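Local coordinates for protein beta-glucosidase (Saccharopolyspora erythraea D, PDB 5M6G) that probably hydrolyses terminal, non-reducing beta-D-glucosyl residues, releasing beta-D-glucose, as a member of glycosyl hydrolase family 3, at residues Ser412-Leu424 / Ala547-Ser559. Sequence-based numbering, arbitrary orientation. Where two conformers were deposited one is given.
Sequences SQVLLRNDGVLPL and AGEVDGWNALLAS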
loop_
_atom_site.group_PDB
_atom_site.type_symbol
_atom_site.label_atom_id
_atom_site.label_comp_id
_atom_site.label_asym_id
_atom_site.label_seq_id
_atom_site.Cartn_x
_atom_site.Cartn_y
_atom_site.Cartn_z
ATOM N N SER A 412 3.514 -7.912 -14.401
ATOM C CA SER A 412 2.573 -6.808 -14.287
ATOM C C SER A 412 2.419 -6.032 -15.588
ATOM O O SER A 412 1.430 -5.303 -15.741
ATOM C CB SER A 412 3.005 -5.855 -13.168
ATOM O OG SER A 412 4.180 -5.136 -13.514
ATOM N N GLN A 413 3.362 -6.181 -16.525
ATOM C CA GLN A 413 3.306 -5.457 -17.789
ATOM C C GLN A 413 2.122 -5.926 -18.628
ATOM O O GLN A 413 1.906 -7.128 -18.795
ATOM C CB GLN A 413 4.607 -5.657 -18.571
ATOM C CG GLN A 413 5.863 -5.338 -17.766
ATOM C CD GLN A 413 5.880 -3.904 -17.276
ATOM O OE1 GLN A 413 6.204 -2.991 -18.031
ATOM N NE2 GLN A 413 5.514 -3.699 -16.012
ATOM N N VAL A 414 1.379 -4.978 -19.188
ATOM C CA VAL A 414 0.204 -5.280 -20.000
ATOM C C VAL A 414 0.449 -4.733 -21.400
ATOM O O VAL A 414 0.546 -3.513 -21.590
ATOM C CB VAL A 414 -1.083 -4.692 -19.406
ATOM C CG1 VAL A 414 -2.262 -5.019 -20.316
ATOM C CG2 VAL A 414 -1.310 -5.234 -18.000
ATOM N N LEU A 415 0.553 -5.630 -22.378
ATOM C CA LEU A 415 0.721 -5.217 -23.764
ATOM C C LEU A 415 -0.647 -4.889 -24.364
ATOM O O LEU A 415 -1.537 -5.745 -24.421
ATOM C CB LEU A 415 1.435 -6.304 -24.567
ATOM C CG LEU A 415 1.704 -5.958 -26.034
ATOM C CD1 LEU A 415 2.737 -4.832 -26.129
ATOM C CD2 LEU A 415 2.171 -7.180 -26.796
ATOM N N LEU A 416 -0.803 -3.653 -24.825
ATOM C CA LEU A 416 -2.084 -3.137 -25.277
ATOM C C LEU A 416 -2.162 -2.891 -26.776
ATOM O O LEU A 416 -3.258 -2.954 -27.342
ATOM C CB LEU A 416 -2.408 -1.833 -24.542
ATOM C CG LEU A 416 -2.590 -1.990 -23.034
ATOM C CD1 LEU A 416 -2.640 -0.622 -22.340
ATOM C CD2 LEU A 416 -3.837 -2.839 -22.722
ATOM N N ARG A 417 -1.039 -2.580 -27.421
ATOM C CA ARG A 417 -0.978 -2.429 -28.869
ATOM C C ARG A 417 0.394 -2.889 -29.318
ATOM O O ARG A 417 1.385 -2.662 -28.620
ATOM C CB ARG A 417 -1.203 -0.983 -29.330
ATOM C CG ARG A 417 -2.626 -0.469 -29.152
ATOM C CD ARG A 417 -3.539 -0.914 -30.302
ATOM N NE ARG A 417 -4.918 -0.514 -30.057
ATOM C CZ ARG A 417 -5.418 0.666 -30.405
ATOM N NH1 ARG A 417 -4.640 1.553 -31.018
ATOM N NH2 ARG A 417 -6.684 0.963 -30.141
ATOM N N ASN A 418 0.446 -3.537 -30.478
ATOM C CA ASN A 418 1.730 -3.947 -31.039
ATOM C C ASN A 418 1.539 -4.252 -32.514
ATOM O O ASN A 418 0.833 -5.204 -32.854
ATOM C CB ASN A 418 2.272 -5.170 -30.310
ATOM C CG ASN A 418 3.607 -5.607 -30.843
ATOM O OD1 ASN A 418 4.347 -4.805 -31.413
ATOM N ND2 ASN A 418 3.928 -6.881 -30.660
ATOM N N ASP A 419 2.173 -3.473 -33.387
ATOM C CA ASP A 419 2.094 -3.749 -34.817
ATOM C C ASP A 419 3.198 -4.676 -35.294
ATOM O O ASP A 419 3.270 -4.972 -36.488
ATOM C CB ASP A 419 2.112 -2.440 -35.615
ATOM C CG ASP A 419 3.449 -1.721 -35.551
ATOM O OD1 ASP A 419 4.365 -2.198 -34.848
ATOM O OD2 ASP A 419 3.584 -0.660 -36.207
ATOM N N GLY A 420 4.055 -5.143 -34.391
ATOM C CA GLY A 420 5.149 -6.012 -34.769
ATOM C C GLY A 420 6.486 -5.490 -34.296
ATOM O O GLY A 420 7.473 -6.225 -34.297
ATOM N N VAL A 421 6.530 -4.216 -33.890
ATOM C CA VAL A 421 7.779 -3.644 -33.405
ATOM C C VAL A 421 8.280 -4.404 -32.182
ATOM O O VAL A 421 9.497 -4.562 -31.994
ATOM C CB VAL A 421 7.608 -2.132 -33.129
ATOM C CG1 VAL A 421 6.486 -1.878 -32.114
ATOM C CG2 VAL A 421 8.927 -1.512 -32.669
ATOM N N LEU A 422 7.370 -4.932 -31.363
ATOM C CA LEU A 422 7.776 -5.720 -30.198
ATOM C C LEU A 422 7.608 -7.207 -30.502
ATOM O O LEU A 422 6.689 -7.590 -31.226
ATOM C CB LEU A 422 6.963 -5.323 -28.953
ATOM C CG LEU A 422 7.185 -3.909 -28.402
ATOM C CD1 LEU A 422 6.393 -3.694 -27.100
ATOM C CD2 LEU A 422 8.661 -3.637 -28.173
ATOM N N PRO A 423 8.504 -8.049 -29.966
ATOM C CA PRO A 423 9.655 -7.672 -29.135
ATOM C C PRO A 423 10.797 -7.060 -29.941
ATOM O O PRO A 423 10.977 -7.385 -31.111
ATOM C CB PRO A 423 10.095 -9.001 -28.512
ATOM C CG PRO A 423 9.629 -10.036 -29.461
ATOM C CD PRO A 423 8.368 -9.510 -30.099
ATOM N N LEU A 424 11.546 -6.167 -29.307
ATOM C CA LEU A 424 12.735 -5.609 -29.929
ATOM C C LEU A 424 13.841 -6.652 -29.969
ATOM O O LEU A 424 14.032 -7.418 -29.020
ATOM C CB LEU A 424 13.215 -4.381 -29.157
ATOM C CG LEU A 424 12.245 -3.206 -29.043
ATOM C CD1 LEU A 424 12.802 -2.183 -28.061
ATOM C CD2 LEU A 424 11.960 -2.582 -30.402
ATOM N N ALA A 547 -6.798 7.839 -25.822
ATOM C CA ALA A 547 -7.494 7.295 -26.984
ATOM C C ALA A 547 -7.307 8.157 -28.223
ATOM O O ALA A 547 -7.357 7.643 -29.344
ATOM C CB ALA A 547 -8.985 7.136 -26.682
ATOM N N GLY A 548 -7.101 9.463 -28.050
ATOM C CA GLY A 548 -6.938 10.322 -29.205
ATOM C C GLY A 548 -5.593 10.182 -29.886
ATOM O O GLY A 548 -5.449 10.607 -31.037
ATOM N N GLU A 549 -4.608 9.584 -29.204
ATOM C CA GLU A 549 -3.250 9.461 -29.722
ATOM C C GLU A 549 -2.804 8.032 -29.991
ATOM O O GLU A 549 -1.853 7.847 -30.756
ATOM C CB GLU A 549 -2.231 10.091 -28.753
ATOM C CG GLU A 549 -2.353 11.603 -28.601
ATOM C CD GLU A 549 -3.492 12.001 -27.680
ATOM O OE1 GLU A 549 -3.369 11.759 -26.460
ATOM O OE2 GLU A 549 -4.513 12.537 -28.171
ATOM N N VAL A 550 -3.463 7.027 -29.406
ATOM C CA VAL A 550 -2.907 5.673 -29.349
ATOM C C VAL A 550 -2.717 5.072 -30.744
ATOM O O VAL A 550 -1.805 4.260 -30.955
ATOM C CB VAL A 550 -3.798 4.785 -28.450
ATOM C CG1 VAL A 550 -5.222 4.675 -29.024
ATOM C CG2 VAL A 550 -3.171 3.411 -28.235
ATOM N N ASP A 551 -3.543 5.467 -31.721
ATOM C CA ASP A 551 -3.429 4.897 -33.061
ATOM C C ASP A 551 -2.116 5.256 -33.748
ATOM O O ASP A 551 -1.715 4.560 -34.685
ATOM C CB ASP A 551 -4.609 5.338 -33.930
ATOM C CG ASP A 551 -5.908 4.703 -33.490
ATOM O OD1 ASP A 551 -5.845 3.638 -32.842
ATOM O OD2 ASP A 551 -6.980 5.262 -33.780
ATOM N N GLY A 552 -1.440 6.311 -33.308
ATOM C CA GLY A 552 -0.154 6.677 -33.857
ATOM C C GLY A 552 1.026 5.953 -33.259
ATOM O O GLY A 552 2.153 6.156 -33.719
ATOM N N TRP A 553 0.805 5.099 -32.261
ATOM C CA TRP A 553 1.875 4.413 -31.551
ATOM C C TRP A 553 2.024 2.996 -32.086
ATOM O O TRP A 553 1.053 2.237 -32.121
ATOM C CB TRP A 553 1.587 4.379 -30.044
ATOM C CG TRP A 553 1.351 5.733 -29.451
ATOM C CD1 TRP A 553 1.653 6.940 -30.012
ATOM C CD2 TRP A 553 0.757 6.021 -28.176
ATOM N NE1 TRP A 553 1.289 7.961 -29.165
ATOM C CE2 TRP A 553 0.739 7.423 -28.029
ATOM C CE3 TRP A 553 0.251 5.227 -27.139
ATOM C CZ2 TRP A 553 0.232 8.050 -26.888
ATOM C CZ3 TRP A 553 -0.272 5.858 -26.008
ATOM C CH2 TRP A 553 -0.272 7.252 -25.894
ATOM N N ASN A 554 3.242 2.634 -32.493
ATOM C CA ASN A 554 3.444 1.287 -33.017
ATOM C C ASN A 554 3.241 0.227 -31.947
ATOM O O ASN A 554 2.797 -0.887 -32.254
ATOM C CB ASN A 554 4.832 1.177 -33.639
ATOM C CG ASN A 554 5.011 2.137 -34.781
ATOM O OD1 ASN A 554 5.383 3.292 -34.579
ATOM N ND2 ASN A 554 4.696 1.684 -35.991
ATOM N N ALA A 555 3.569 0.539 -30.698
ATOM C CA ALA A 555 3.258 -0.358 -29.602
ATOM C C ALA A 555 2.950 0.475 -28.375
ATOM O O ALA A 555 3.421 1.606 -28.242
ATOM C CB ALA A 555 4.399 -1.337 -29.292
ATOM N N LEU A 556 2.129 -0.095 -27.496
ATOM C CA LEU A 556 1.792 0.505 -26.213
ATOM C C LEU A 556 1.920 -0.574 -25.152
ATOM O O LEU A 556 1.271 -1.621 -25.251
ATOM C CB LEU A 556 0.374 1.083 -26.224
ATOM C CG LEU A 556 -0.091 1.497 -24.827
ATOM C CD1 LEU A 556 0.809 2.617 -24.294
ATOM C CD2 LEU A 556 -1.534 1.924 -24.859
ATOM N N LEU A 557 2.755 -0.319 -24.145
ATOM C CA LEU A 557 2.963 -1.231 -23.028
ATOM C C LEU A 557 2.670 -0.464 -21.750
ATOM O O LEU A 557 3.242 0.610 -21.532
ATOM C CB LEU A 557 4.394 -1.776 -23.019
ATOM C CG LEU A 557 4.764 -2.751 -21.887
ATOM C CD1 LEU A 557 4.220 -4.148 -22.191
ATOM C CD2 LEU A 557 6.273 -2.774 -21.681
ATOM N N ALA A 558 1.747 -0.979 -20.940
ATOM C CA ALA A 558 1.413 -0.368 -19.655
ATOM C C ALA A 558 2.282 -1.005 -18.579
ATOM O O ALA A 558 2.220 -2.219 -18.366
ATOM C CB ALA A 558 -0.070 -0.550 -19.326
ATOM N N SER A 559 3.090 -0.192 -17.902
ATOM C CA SER A 559 4.039 -0.701 -16.921
ATOM C C SER A 559 3.635 -0.425 -15.484
ATOM O O SER A 559 4.250 -0.992 -14.572
ATOM C CB SER A 559 5.435 -0.110 -17.168
ATOM O OG SER A 559 5.968 -0.593 -18.389
HETATM O O HOH W 1 4.206 -2.643 -12.348
HETATM O O HOH W 2 -1.780 1.491 -31.979
#
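Arg-417 reaches from the edge strand 414-418 to the turn that leads into strand 555-559. Its side chain bends about CB-CG (chi2 -82°), which carries the guanidinium across Val-550, whose CG2 lies over one face at 3.7 Å from NH1. At the edge, NH1 makes a salt bridge to Asp-551 OD1 (3.0 Å), with the two planar groups only 16° apart. NH1 also donates to a water that bridges the carbonyls of Val-550 and Trp-553. A leucine here would remove the positive charge and is likely to leave Asp-551 without its mate and the bridging water less firmly held. Two residues along, Asp-419 OD2 takes a short bond from Asn-554 ND2 (2.6 Å) on its syn side, while Asn-554 OD1 accepts from Val-534 N in the adjoining strand. At the other end of the pair, Gln-413 NE2 donates weakly to both Ser-559 O and Val-409 O. Leu-556 is central: its O receives Leu-416 N (2.9 Å) and, weakly, Arg-417 N, and its N bonds to Arg-417 O. Leu-416 lies alongside it, CD1 against Leu-556 CD2 at 3.7 Å. Two residues facing one make a classic beta bulge, set where strand 414-418 adds an antiparallel edge to the otherwise parallel sheet of the family 3 C-terminal domain.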